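Local coordinates for DUF5636 domain-containing protein (Legionella pneumophila subsp. pneumophila str. Philadelphia 1, PDB 4RD8) that is of unknown function but folds as a largely helical single chain belonging to the DUF5636 family, at residues Q74-I79 and G127-A132; Q80-E85 and Q134-I139; E90-T95 and G113-D118. The protein carries 3 engineered substitutions. All coordinates share one frame; numbering follows the deposited sequence. Where two conformers were deposited one is given.

In the fold
Interactions 1 and 2 join the same two helices, 69-85 and 130-144. Interaction 2 lies nearest the middle of the chain and is wholly apolar. Interaction 1 meets helix 130-144 at its start, where an arginine-glutamate salt bridge sits beside apolar packing. Interaction 3 joins two loops, 90-95 and 113-118, and is only partly buried. It relies on backbone hydrogen bonds, a water and flanking side chains. Along the chain it is nested inside the loops closed by the other two. The three touch: Met92 packs on Leu129, Asp118 OD2 accepts a hydrogen bond from Thr130 N, and Gln80 OE1 probably accepts from Gly91 N.

Interaction 1. Residues Q74-I79 and G127-A132; sequences QLRTLI and GELTHA
Arg76 reaches across to Glu128 and Leu129. Its chain bends at chi2 and chi3, which brings the guanidinium to the Glu128 carboxylate. The salt bridge is end-on, with two nitrogens on one oxygen: Arg76 NH1 is 2.8 Å and Arg76 NH2 2.7 Å from Glu128 OE1. That oxygen lies at the guanidinium edge, close to its plane. The two flat groups are turned 72° against each other. Both nitrogens come from the same face of the carboxylate, NH1 on the syn side and NH2 from higher above its plane. The bonds are bent, at 134° for NH1 and 141° for NH2. The other oxygen, Glu128 OE2, has a long, weak ion pair with Lys117. Leu129 lies over one guanidinium face, and its CD1 also meets Arg76 CG at 3.6 Å.

The contact joins the middle of helix 69-85 to the start of helix 130-144. Leu129 holds the N-cap position, and the Asp118 carboxylate accepts hydrogen bonds from the N-H groups of Thr130 and His131 in the first turn.

One turn after Arg76, Ile79 takes over with two branches. Its CD1 packs against Leu129 CD1 at 4.0 Å. Its CG2, anti to the backbone N, touches Ala132 CB, in the first turn of helix 130-144, at 3.8 Å. Met92 from a nearby loop also packs on Leu129 and Ala132.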
ATOM      1  N   GLN A  74      14.356  10.337   1.958  1.00 40.54           N
ATOM      2  CA  GLN A  74      13.233  11.272   1.934  1.00 40.81           C
ATOM      3  C   GLN A  74      11.912  10.621   1.520  1.00 39.53           C
ATOM      4  O   GLN A  74      10.862  10.921   2.091  1.00 35.53           O
ATOM      5  CB  GLN A  74      13.544  12.476   1.044  1.00 43.24           C
ATOM      6  CG  GLN A  74      14.506  13.456   1.684  1.00 50.96           C
ATOM      7  CD  GLN A  74      14.075  13.841   3.079  1.00 51.58           C
ATOM      8  OE1 GLN A  74      12.937  14.260   3.295  1.00 59.39           O
ATOM      9  NE2 GLN A  74      14.977  13.690   4.040  1.00 58.82           N
ATOM     10  N   LEU A  75      11.964   9.737   0.528  1.00 32.55           N
ATOM     11  CA  LEU A  75      10.772   9.004   0.102  1.00 32.31           C
ATOM     12  C   LEU A  75      10.254   8.102   1.221  1.00 33.97           C
ATOM     13  O   LEU A  75       9.049   8.003   1.441  1.00 26.81           O
ATOM     14  CB  LEU A  75      11.065   8.163  -1.145  1.00 35.58           C
ATOM     15  CG  LEU A  75       9.938   7.220  -1.587  1.00 32.58           C
ATOM     16  CD1 LEU A  75       8.677   8.001  -1.887  1.00 32.98           C
ATOM     17  CD2 LEU A  75      10.353   6.409  -2.806  1.00 39.55           C
ATOM     18  N   ARG A  76      11.170   7.442   1.922  1.00 32.34           N
ATOM     19  CA  ARG A  76      10.796   6.552   3.025  1.00 30.45           C
ATOM     20  C   ARG A  76      10.132   7.314   4.164  1.00 30.71           C
ATOM     21  O   ARG A  76       9.146   6.850   4.737  1.00 31.79           O
ATOM     22  CB  ARG A  76      12.019   5.795   3.548  1.00 36.71           C
ATOM     23  CG  ARG A  76      12.196   4.401   2.964  1.00 53.45           C
ATOM     24  CD  ARG A  76      13.617   4.179   2.484  1.00 59.16           C
ATOM     25  NE  ARG A  76      14.047   2.788   2.616  1.00 57.26           N
ATOM     26  CZ  ARG A  76      14.162   1.928   1.607  1.00 62.02           C
ATOM     27  NH1 ARG A  76      13.879   2.302   0.368  1.00 62.67           N
ATOM     28  NH2 ARG A  76      14.563   0.687   1.843  1.00 66.79           N
ATOM     29  N   THR A  77      10.674   8.483   4.489  1.00 30.39           N
ATOM     30  CA  THR A  77      10.109   9.293   5.558  1.00 30.46           C
ATOM     31  C   THR A  77       8.773   9.890   5.122  1.00 32.66           C
ATOM     32  O   THR A  77       7.853   9.999   5.927  1.00 31.94           O
ATOM     33  CB  THR A  77      11.089  10.387   6.049  1.00 41.66           C
ATOM     34  OG1 THR A  77      11.517  11.176   4.935  1.00 53.65           O
ATOM     35  CG2 THR A  77      12.308   9.752   6.705  1.00 41.61           C
ATOM     36  N   LEU A  78       8.660  10.264   3.848  1.00 28.37           N
ATOM     37  CA  LEU A  78       7.377  10.715   3.312  1.00 26.92           C
ATOM     38  C   LEU A  78       6.336   9.603   3.386  1.00 28.36           C
ATOM     39  O   LEU A  78       5.202   9.827   3.823  1.00 24.92           O
ATOM     40  CB  LEU A  78       7.517  11.211   1.866  1.00 27.32           C
ATOM     41  CG  LEU A  78       6.222  11.500   1.096  1.00 30.83           C
ATOM     42  CD1 LEU A  78       5.392  12.574   1.794  1.00 36.77           C
ATOM     43  CD2 LEU A  78       6.534  11.920  -0.349  1.00 35.83           C
ATOM     44  N   ILE A  79       6.716   8.403   2.955  1.00 23.82           N
ATOM     45  CA  ILE A  79       5.816   7.254   3.039  1.00 21.88           C
ATOM     46  C   ILE A  79       5.370   7.019   4.494  1.00 22.96           C
ATOM     47  O   ILE A  79       4.172   6.839   4.763  1.00 22.78           O
ATOM     48  CB  ILE A  79       6.472   5.983   2.441  1.00 27.20           C
ATOM     49  CG1 ILE A  79       6.515   6.095   0.901  1.00 21.93           C
ATOM     50  CG2 ILE A  79       5.733   4.725   2.889  1.00 24.36           C
ATOM     51  CD1 ILE A  79       7.488   5.129   0.223  1.00 26.78           C
ATOM     52  N   GLY A 127      10.233  -4.641  -6.610  1.00 38.45           N
ATOM     53  CA  GLY A 127      10.091  -3.523  -5.692  1.00 41.94           C
ATOM     54  C   GLY A 127      10.414  -3.864  -4.245  1.00 39.64           C
ATOM     55  O   GLY A 127      10.632  -5.027  -3.909  1.00 44.82           O
ATOM     56  N   GLU A 128      10.421  -2.847  -3.384  1.00 29.22           N
ATOM     57  CA  GLU A 128      10.819  -3.008  -1.985  1.00 35.68           C
ATOM     58  C   GLU A 128       9.746  -2.476  -1.032  1.00 31.49           C
ATOM     59  O   GLU A 128       9.463  -3.063   0.017  1.00 27.91           O
ATOM     60  CB  GLU A 128      12.138  -2.257  -1.766  1.00 45.79           C
ATOM     61  CG  GLU A 128      12.813  -2.465  -0.424  1.00 52.24           C
ATOM     62  CD  GLU A 128      14.040  -1.576  -0.265  1.00 62.58           C
ATOM     63  OE1 GLU A 128      13.927  -0.354  -0.515  1.00 67.58           O
ATOM     64  OE2 GLU A 128      15.118  -2.092   0.100  1.00 68.12           O
ATOM     65  N   LEU A 129       9.151  -1.351  -1.411  1.00 22.71           N
ATOM     66  CA  LEU A 129       8.143  -0.694  -0.589  1.00 22.23           C
ATOM     67  C   LEU A 129       6.835  -0.569  -1.342  1.00 22.08           C
ATOM     68  O   LEU A 129       6.093   0.390  -1.131  1.00 22.56           O
ATOM     69  CB  LEU A 129       8.609   0.714  -0.200  1.00 26.23           C
ATOM     70  CG  LEU A 129       9.945   0.834   0.533  1.00 38.25           C
ATOM     71  CD1 LEU A 129      10.286   2.297   0.762  1.00 45.99           C
ATOM     72  CD2 LEU A 129       9.903   0.089   1.845  1.00 32.54           C
ATOM     73  N   THR A 130       6.552  -1.511  -2.234  1.00 18.27           N
ATOM     74  CA  THR A 130       5.371  -1.361  -3.083  1.00 22.35           C
ATOM     75  C   THR A 130       4.073  -1.445  -2.277  1.00 20.01           C
ATOM     76  O   THR A 130       3.140  -0.699  -2.541  1.00 20.44           O
ATOM     77  CB  THR A 130       5.352  -2.362  -4.259  1.00 24.38           C
ATOM     78  OG1 THR A 130       6.556  -2.218  -5.020  1.00 28.13           O
ATOM     79  CG2 THR A 130       4.167  -2.080  -5.176  1.00 23.87           C
ATOM     80  N   HIS A 131       3.998  -2.339  -1.297  1.00 21.75           N
ATOM     81  CA  HIS A 131       2.793  -2.409  -0.472  1.00 18.31           C
ATOM     82  C   HIS A 131       2.618  -1.118   0.326  1.00 19.12           C
ATOM     83  O   HIS A 131       1.501  -0.616   0.473  1.00 19.92           O
ATOM     84  CB  HIS A 131       2.825  -3.619   0.470  1.00 19.47           C
ATOM     85  CG  HIS A 131       2.663  -4.933  -0.222  1.00 20.68           C
ATOM     86  ND1 HIS A 131       1.742  -5.142  -1.234  1.00 20.30           N
ATOM     87  CD2 HIS A 131       3.289  -6.123  -0.034  1.00 22.83           C
ATOM     88  CE1 HIS A 131       1.818  -6.401  -1.638  1.00 21.06           C
ATOM     89  NE2 HIS A 131       2.748  -7.011  -0.933  1.00 20.26           N
ATOM     90  N   ALA A 132       3.721  -0.571   0.835  1.00 18.36           N
ATOM     91  CA  ALA A 132       3.662   0.714   1.526  1.00 19.28           C
ATOM     92  C   ALA A 132       3.113   1.785   0.598  1.00 21.75           C
ATOM     93  O   ALA A 132       2.294   2.612   1.008  1.00 19.80           O
ATOM     94  CB  ALA A 132       5.047   1.111   2.043  1.00 19.74           C
TER

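Interaction 2. Residues Q80-E85 and Q134-I139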
ATOM      1  N   GLN A  80       6.320   7.050   5.431  1.00 24.09           N
ATOM      2  CA  GLN A  80       5.985   6.852   6.842  1.00 25.91           C
ATOM      3  C   GLN A  80       5.035   7.924   7.387  1.00 27.62           C
ATOM      4  O   GLN A  80       4.148   7.620   8.187  1.00 30.91           O
ATOM      5  CB  GLN A  80       7.234   6.783   7.730  1.00 29.52           C
ATOM      6  CG  GLN A  80       6.885   6.453   9.183  1.00 41.02           C
ATOM      7  CD  GLN A  80       6.125   5.128   9.311  1.00 47.22           C
ATOM      8  OE1 GLN A  80       6.693   4.061   9.082  1.00 62.74           O
ATOM      9  NE2 GLN A  80       4.836   5.196   9.658  1.00 32.24           N
ATOM     10  N   GLU A  81       5.226   9.176   6.976  1.00 28.38           N
ATOM     11  CA  GLU A  81       4.351  10.248   7.448  1.00 29.85           C
ATOM     12  C   GLU A  81       2.905  10.034   6.992  1.00 30.97           C
ATOM     13  O   GLU A  81       1.967  10.208   7.774  1.00 27.16           O
ATOM     14  CB  GLU A  81       4.879  11.622   7.015  1.00 29.29           C
ATOM     15  CG  GLU A  81       6.204  11.983   7.678  1.00 33.76           C
ATOM     16  CD  GLU A  81       6.881  13.188   7.056  1.00 45.23           C
ATOM     17  OE1 GLU A  81       6.239  13.914   6.260  1.00 46.43           O
ATOM     18  OE2 GLU A  81       8.070  13.413   7.371  1.00 47.78           O
ATOM     19  N   ILE A  82       2.732   9.642   5.730  1.00 22.85           N
ATOM     20  CA  ILE A  82       1.401   9.357   5.203  1.00 21.95           C
ATOM     21  C   ILE A  82       0.770   8.204   5.974  1.00 24.85           C
ATOM     22  O   ILE A  82      -0.397   8.261   6.354  1.00 25.05           O
ATOM     23  CB  ILE A  82       1.461   9.028   3.697  1.00 21.05           C
ATOM     24  CG1 ILE A  82       1.875  10.286   2.926  1.00 24.88           C
ATOM     25  CG2 ILE A  82       0.109   8.518   3.205  1.00 22.40           C
ATOM     26  CD1 ILE A  82       2.287  10.025   1.483  1.00 24.80           C
ATOM     27  N   LEU A  83       1.554   7.162   6.219  1.00 21.40           N
ATOM     28  CA  LEU A  83       1.063   5.996   6.944  1.00 19.68           C
ATOM     29  C   LEU A  83       0.704   6.341   8.374  1.00 20.29           C
ATOM     30  O   LEU A  83      -0.327   5.913   8.876  1.00 19.45           O
ATOM     31  CB  LEU A  83       2.095   4.864   6.939  1.00 17.60           C
ATOM     32  CG  LEU A  83       2.321   4.216   5.573  1.00 20.20           C
ATOM     33  CD1 LEU A  83       3.426   3.169   5.710  1.00 21.47           C
ATOM     34  CD2 LEU A  83       1.026   3.591   5.058  1.00 21.64           C
ATOM     35  N   THR A  84       1.556   7.114   9.031  1.00 22.43           N
ATOM     36  CA  THR A  84       1.288   7.522  10.404  1.00 23.31           C
ATOM     37  C   THR A  84      -0.027   8.299  10.531  1.00 23.64           C
ATOM     38  O   THR A  84      -0.807   8.063  11.460  1.00 26.45           O
ATOM     39  CB  THR A  84       2.441   8.348  10.960  1.00 28.59           C
ATOM     40  OG1 THR A  84       3.629   7.546  10.926  1.00 27.81           O
ATOM     41  CG2 THR A  84       2.148   8.761  12.397  1.00 28.67           C
ATOM     42  N   GLU A  85      -0.268   9.209   9.589  1.00 23.14           N
ATOM     43  CA  GLU A  85      -1.514   9.976   9.537  1.00 23.82           C
ATOM     44  C   GLU A  85      -2.743   9.080   9.503  1.00 25.18           C
ATOM     45  O   GLU A  85      -3.811   9.472   9.985  1.00 25.70           O
ATOM     46  CB  GLU A  85      -1.545  10.873   8.296  1.00 28.70           C
ATOM     47  CG  GLU A  85      -0.803  12.172   8.415  1.00 42.52           C
ATOM     48  CD  GLU A  85      -1.103  13.095   7.249  1.00 47.58           C
ATOM     49  OE1 GLU A  85      -2.240  13.038   6.713  1.00 43.07           O
ATOM     50  OE2 GLU A  85      -0.202  13.870   6.867  1.00 45.76           O
ATOM     51  N   GLN A 134       1.132   1.275  -2.104  1.00 21.99           N
ATOM     52  CA  GLN A 134      -0.300   1.010  -2.300  1.00 22.74           C
ATOM     53  C   GLN A 134      -1.120   1.685  -1.216  1.00 22.47           C
ATOM     54  O   GLN A 134      -2.103   2.372  -1.506  1.00 21.72           O
ATOM     55  CB  GLN A 134      -0.600  -0.493  -2.302  1.00 15.99           C
ATOM     56  CG  GLN A 134      -0.231  -1.181  -3.604  1.00 20.05           C
ATOM     57  CD  GLN A 134      -0.136  -2.686  -3.439  1.00 19.07           C
ATOM     58  OE1 GLN A 134       0.339  -3.174  -2.409  1.00 23.16           O
ATOM     59  NE2 GLN A 134      -0.590  -3.426  -4.444  1.00 21.63           N
ATOM     60  N   TRP A 135      -0.701   1.492   0.029  1.00 18.35           N
ATOM     61  CA  TRP A 135      -1.400   2.112   1.143  1.00 16.55           C
ATOM     62  C   TRP A 135      -1.334   3.634   1.107  1.00 20.31           C
ATOM     63  O   TRP A 135      -2.338   4.297   1.365  1.00 19.32           O
ATOM     64  CB  TRP A 135      -0.980   1.484   2.491  1.00 17.13           C
ATOM     65  CG  TRP A 135      -1.689   0.179   2.614  1.00 17.61           C
ATOM     66  CD1 TRP A 135      -1.201  -1.059   2.312  1.00 19.61           C
ATOM     67  CD2 TRP A 135      -3.073  -0.001   2.960  1.00 21.80           C
ATOM     68  NE1 TRP A 135      -2.189  -2.006   2.490  1.00 22.02           N
ATOM     69  CE2 TRP A 135      -3.343  -1.382   2.875  1.00 20.51           C
ATOM     70  CE3 TRP A 135      -4.097   0.873   3.338  1.00 22.59           C
ATOM     71  CZ2 TRP A 135      -4.605  -1.912   3.178  1.00 21.23           C
ATOM     72  CZ3 TRP A 135      -5.348   0.344   3.633  1.00 20.57           C
ATOM     73  CH2 TRP A 135      -5.590  -1.038   3.547  1.00 20.47           C
ATOM     74  N   CYS A 136      -0.182   4.197   0.749  1.00 18.28           N
ATOM     75  CA  CYS A 136      -0.111   5.648   0.590  1.00 16.72           C
ATOM     76  C   CYS A 136      -1.095   6.146  -0.470  1.00 20.06           C
ATOM     77  O   CYS A 136      -1.681   7.199  -0.303  1.00 20.58           O
ATOM     78  CB  CYS A 136       1.306   6.129   0.249  1.00 19.25           C
ATOM     79  SG  CYS A 136       2.475   5.928   1.599  1.00 24.03           S
ATOM     80  N   LEU A 137      -1.263   5.400  -1.563  1.00 21.94           N
ATOM     81  CA  LEU A 137      -2.190   5.826  -2.618  1.00 21.67           C
ATOM     82  C   LEU A 137      -3.636   5.825  -2.098  1.00 21.01           C
ATOM     83  O   LEU A 137      -4.402   6.763  -2.347  1.00 22.53           O
ATOM     84  CB  LEU A 137      -2.052   4.932  -3.860  1.00 22.49           C
ATOM     85  CG  LEU A 137      -0.677   4.981  -4.546  1.00 23.25           C
ATOM     86  CD1 LEU A 137      -0.610   3.939  -5.659  1.00 32.57           C
ATOM     87  CD2 LEU A 137      -0.384   6.380  -5.111  1.00 26.36           C
ATOM     88  N   ILE A 138      -3.995   4.764  -1.386  1.00 23.49           N
ATOM     89  CA  ILE A 138      -5.297   4.654  -0.730  1.00 22.30           C
ATOM     90  C   ILE A 138      -5.542   5.808   0.243  1.00 22.37           C
ATOM     91  O   ILE A 138      -6.609   6.433   0.217  1.00 23.54           O
ATOM     92  CB  ILE A 138      -5.405   3.317   0.010  1.00 21.94           C
ATOM     93  CG1 ILE A 138      -5.592   2.197  -1.004  1.00 20.85           C
ATOM     94  CG2 ILE A 138      -6.577   3.310   0.994  1.00 18.46           C
ATOM     95  CD1 ILE A 138      -5.124   0.861  -0.470  1.00 18.28           C
ATOM     96  N   ILE A 139      -4.554   6.099   1.084  1.00 21.92           N
ATOM     97  CA  ILE A 139      -4.669   7.189   2.054  1.00 19.56           C
ATOM     98  C   ILE A 139      -4.778   8.548   1.371  1.00 24.53           C
ATOM     99  O   ILE A 139      -5.637   9.342   1.725  1.00 22.78           O
ATOM    100  CB  ILE A 139      -3.492   7.187   3.049  1.00 20.58           C
ATOM    101  CG1 ILE A 139      -3.505   5.883   3.845  1.00 20.38           C
ATOM    102  CG2 ILE A 139      -3.547   8.409   3.977  1.00 21.19           C
ATOM    103  CD1 ILE A 139      -2.120   5.463   4.372  1.00 19.66           C
TER
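The crossing of helices 69-85 and 130-144 is made here by Ile82 and Leu83 against Trp135, Cys136 and Ile139. The local axes come within 9.4 Å and run 56° apart in their N-to-C directions. No hydrogen bond passes between the two segments, and all five touching residues are buried.

Ile82 is the nearest point of the backbones, with its CA 6.1 Å from Cys136 CA. Its CG2 branch does most of the touching. CG2 lies anti to the backbone N, and this places the methyl between two residues of the other helix. Ile82 CG2 is 3.9 Å from Cys136 SG on one of them and 3.7 Å from Ile139 CG2 on the other. Those two residues are three positions apart, so they present neighbouring side chains on the same helical face. The thiol sulfur also meets Ile82 CB and takes its place as an apolar packing atom.

This is helix-on-helix packing in the core of a fold built of helices and loops, without strands. Leu51 of helix 41-61 also packs on Ile82, and Ile157 of helix 157-162 packs on Ile139 and Trp135.

Leu83 works mainly through its CD2 methyl. Its chain leaves the helix to one side and then turns in toward helix 130-144. Leu83 CD2 sits 3.7 Å from Ile139 CD1, and the two side chains cross at about a right angle. The same CD2 meets Trp135 CB at 3.9 Å, while Leu83 CG lies 4.3 Å from Cys136 SG. Only the root of the tryptophan takes part, because the indole runs off from Leu83 and makes an edge-to-face contact with Tyr162. Met115 of loop 113-118 also packs on Leu83.

Interaction 3. Residues E90-T95 and G113-D118; sequences EGMLQT and GFMLKD
Backbone hydrogen bonds tie Leu93 to both sides of Leu116, in the pattern of a single parallel beta bridge. Leu93 N donates to Met115 O at 2.9 Å, in the carbonyl plane. Lys117 N donates to Leu93 O at 3.0 Å, nearly along the C=O axis. Two CA-H...O contacts support them, from Met92 CA to Met115 O and from Leu116 CA to Leu93 O. A water continues the link, donating to Gly91 O and accepting from Met115 N.

Apolar contacts flank the bridge. Leu93 CD1 lies obliquely by the Phe114 ring, 3.5 Å from Phe114 CD1. The selenomethionines Met92 and Met115 lie side by side, with Met92 CG 3.9 Å from Met115 CG.

The polar side-chain contact is slight. Gln94 and Lys117 run alongside each other, and Lys117 NZ makes a weak bond to Gln94 OE1 at 3.2 Å. Asn98 is the stronger partner of this amine.

Around the bridge, Met92 reaches helix 69-85 at Arg76 and Gln80, Met115 touches Ala132 and Trp135 of helix 130-144, and Leu116 packs on Phe106 and Leu109 of helix 103-111.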
ATOM      1  N   GLU A  90       4.401   4.035  13.750  1.00 20.63           N
ATOM      2  CA  GLU A  90       5.460   4.878  13.211  0.59 23.82           C
ATOM      3  C   GLU A  90       6.760   4.092  13.082  1.00 29.09           C
ATOM      4  O   GLU A  90       7.407   3.740  14.072  1.00 32.34           O
ATOM      5  CB  GLU A  90       5.681   6.111  14.079  0.59 26.56           C
ATOM      6  CG  GLU A  90       6.670   7.104  13.485  0.59 27.01           C
ATOM      7  CD  GLU A  90       6.524   8.480  14.088  0.59 31.52           C
ATOM      8  OE1 GLU A  90       6.274   8.569  15.310  0.59 38.49           O
ATOM      9  OE2 GLU A  90       6.644   9.474  13.339  0.59 32.18           O
ATOM     10  N   GLY A  91       7.140   3.806  11.847  1.00 32.93           N
ATOM     11  CA  GLY A  91       8.333   3.020  11.600  1.00 33.28           C
ATOM     12  C   GLY A  91       7.993   1.750  10.846  1.00 21.38           C
ATOM     13  O   GLY A  91       7.339   0.865  11.391  1.00 27.40           O
HETATM   14  N   MSE A  92       8.413   1.684   9.584  1.00 26.95           N
HETATM   15  CA  MSE A  92       8.246   0.471   8.789  1.00 20.81           C
HETATM   16  C   MSE A  92       9.275  -0.564   9.273  1.00 25.77           C
HETATM   17  O   MSE A  92      10.425  -0.209   9.558  1.00 24.31           O
HETATM   18  CB  MSE A  92       8.446   0.772   7.290  1.00 21.97           C
HETATM   19  CG  MSE A  92       7.395   1.699   6.656  1.00 30.32           C
HETATM   20 SE   MSE A  92       7.546   1.787   4.713  0.45 34.49          SE
HETATM   21  CE  MSE A  92       9.351   2.516   4.586  1.00 64.13           C
ATOM     22  N   LEU A  93       8.851  -1.823   9.366  1.00 24.00           N
ATOM     23  CA  LEU A  93       9.705  -2.898   9.882  1.00 20.75           C
ATOM     24  C   LEU A  93      10.292  -3.740   8.756  1.00 25.40           C
ATOM     25  O   LEU A  93       9.741  -3.800   7.655  1.00 22.85           O
ATOM     26  CB  LEU A  93       8.905  -3.816  10.814  1.00 23.53           C
ATOM     27  CG  LEU A  93       8.280  -3.161  12.053  1.00 21.95           C
ATOM     28  CD1 LEU A  93       7.655  -4.218  12.933  1.00 24.25           C
ATOM     29  CD2 LEU A  93       9.314  -2.376  12.835  1.00 27.59           C
ATOM     30  N   GLN A  94      11.429  -4.367   9.038  1.00 22.34           N
ATOM     31  CA  GLN A  94      11.916  -5.483   8.237  1.00 20.66           C
ATOM     32  C   GLN A  94      12.627  -6.399   9.230  1.00 20.42           C
ATOM     33  O   GLN A  94      12.784  -6.041  10.393  1.00 18.20           O
ATOM     34  CB  GLN A  94      12.914  -4.987   7.199  1.00 19.33           C
ATOM     35  CG  GLN A  94      14.159  -4.364   7.837  1.00 20.35           C
ATOM     36  CD  GLN A  94      15.220  -4.004   6.838  1.00 25.08           C
ATOM     37  OE1 GLN A  94      15.115  -2.995   6.136  1.00 29.50           O
ATOM     38  NE2 GLN A  94      16.268  -4.820   6.773  1.00 25.97           N
ATOM     39  N   THR A  95      13.064  -7.570   8.793  1.00 18.41           N
ATOM     40  CA  THR A  95      13.938  -8.367   9.650  1.00 17.10           C
ATOM     41  C   THR A  95      15.395  -8.010   9.418  1.00 19.12           C
ATOM     42  O   THR A  95      15.766  -7.505   8.349  1.00 20.96           O
ATOM     43  CB  THR A  95      13.759  -9.887   9.439  1.00 23.68           C
ATOM     44  OG1 THR A  95      14.180 -10.229   8.115  1.00 28.14           O
ATOM     45  CG2 THR A  95      12.301 -10.291   9.647  1.00 22.63           C
ATOM     46  N   GLY A 113      -0.840  -3.353  13.237  1.00 16.06           N
ATOM     47  CA  GLY A 113      -0.728  -2.012  12.678  1.00 16.96           C
ATOM     48  C   GLY A 113       0.610  -1.624  12.060  1.00 18.91           C
ATOM     49  O   GLY A 113       0.803  -0.469  11.677  1.00 17.71           O
ATOM     50  N   PHE A 114       1.539  -2.573  11.962  1.00 17.41           N
ATOM     51  CA  PHE A 114       2.842  -2.292  11.365  1.00 14.98           C
ATOM     52  C   PHE A 114       2.848  -2.488   9.853  1.00 16.09           C
ATOM     53  O   PHE A 114       2.301  -3.473   9.342  1.00 16.40           O
ATOM     54  CB  PHE A 114       3.924  -3.205  11.972  1.00 16.19           C
ATOM     55  CG  PHE A 114       4.201  -2.936  13.421  1.00 15.74           C
ATOM     56  CD1 PHE A 114       5.124  -1.970  13.799  1.00 19.07           C
ATOM     57  CD2 PHE A 114       3.533  -3.644  14.411  1.00 16.15           C
ATOM     58  CE1 PHE A 114       5.392  -1.720  15.136  1.00 18.10           C
ATOM     59  CE2 PHE A 114       3.790  -3.387  15.756  1.00 17.72           C
ATOM     60  CZ  PHE A 114       4.725  -2.421  16.118  1.00 17.57           C
HETATM   61  N   MSE A 115       3.485  -1.550   9.147  1.00 17.06           N
HETATM   62  CA  MSE A 115       3.819  -1.734   7.734  1.00 20.25           C
HETATM   63  C   MSE A 115       5.200  -2.364   7.655  1.00 19.23           C
HETATM   64  O   MSE A 115       6.094  -2.003   8.418  1.00 22.97           O
HETATM   65  CB  MSE A 115       3.838  -0.380   7.006  1.00 18.08           C
HETATM   66  CG  MSE A 115       4.320  -0.463   5.543  1.00 16.36           C
HETATM   67 SE   MSE A 115       3.218  -1.579   4.419  0.60 27.58          SE
HETATM   68  CE  MSE A 115       1.512  -0.751   4.780  1.00 21.94           C
ATOM     69  N   LEU A 116       5.374  -3.319   6.744  1.00 16.74           N
ATOM     70  CA  LEU A 116       6.671  -3.946   6.555  1.00 17.11           C
ATOM     71  C   LEU A 116       7.149  -3.821   5.118  1.00 19.02           C
ATOM     72  O   LEU A 116       6.351  -3.578   4.210  1.00 19.54           O
ATOM     73  CB  LEU A 116       6.570  -5.430   6.914  1.00 19.29           C
ATOM     74  CG  LEU A 116       6.209  -5.692   8.380  1.00 25.65           C
ATOM     75  CD1 LEU A 116       4.733  -5.947   8.517  1.00 25.56           C
ATOM     76  CD2 LEU A 116       7.011  -6.872   8.909  1.00 28.46           C
ATOM     77  N   LYS A 117       8.454  -4.004   4.925  1.00 19.02           N
ATOM     78  CA  LYS A 117       9.032  -4.163   3.602  1.00 24.68           C
ATOM     79  C   LYS A 117       8.336  -5.316   2.893  1.00 24.04           C
ATOM     80  O   LYS A 117       7.929  -6.282   3.543  1.00 21.04           O
ATOM     81  CB  LYS A 117      10.514  -4.500   3.742  1.00 30.55           C
ATOM     82  CG  LYS A 117      11.466  -3.428   3.309  1.00 34.76           C
ATOM     83  CD  LYS A 117      12.897  -3.931   3.440  1.00 26.72           C
ATOM     84  CE  LYS A 117      13.900  -2.882   3.031  1.00 37.66           C
ATOM     85  NZ  LYS A 117      15.277  -3.444   2.996  1.00 39.48           N
ATOM     86  N   ASP A 118       8.212  -5.217   1.567  1.00 20.44           N
ATOM     87  CA  ASP A 118       7.572  -6.265   0.766  1.00 23.57           C
ATOM     88  C   ASP A 118       8.236  -7.611   1.042  1.00 26.82           C
ATOM     89  O   ASP A 118       7.570  -8.644   1.144  1.00 24.51           O
ATOM     90  CB  ASP A 118       7.705  -5.972  -0.739  1.00 23.40           C
ATOM     91  CG  ASP A 118       6.935  -4.726  -1.187  1.00 28.03           C
ATOM     92  OD1 ASP A 118       6.137  -4.175  -0.397  1.00 24.98           O
ATOM     93  OD2 ASP A 118       7.126  -4.313  -2.355  1.00 32.14           O
TER
HETATM   94  O   HOH W   1       4.686   0.667  10.510  1.00 20.58           O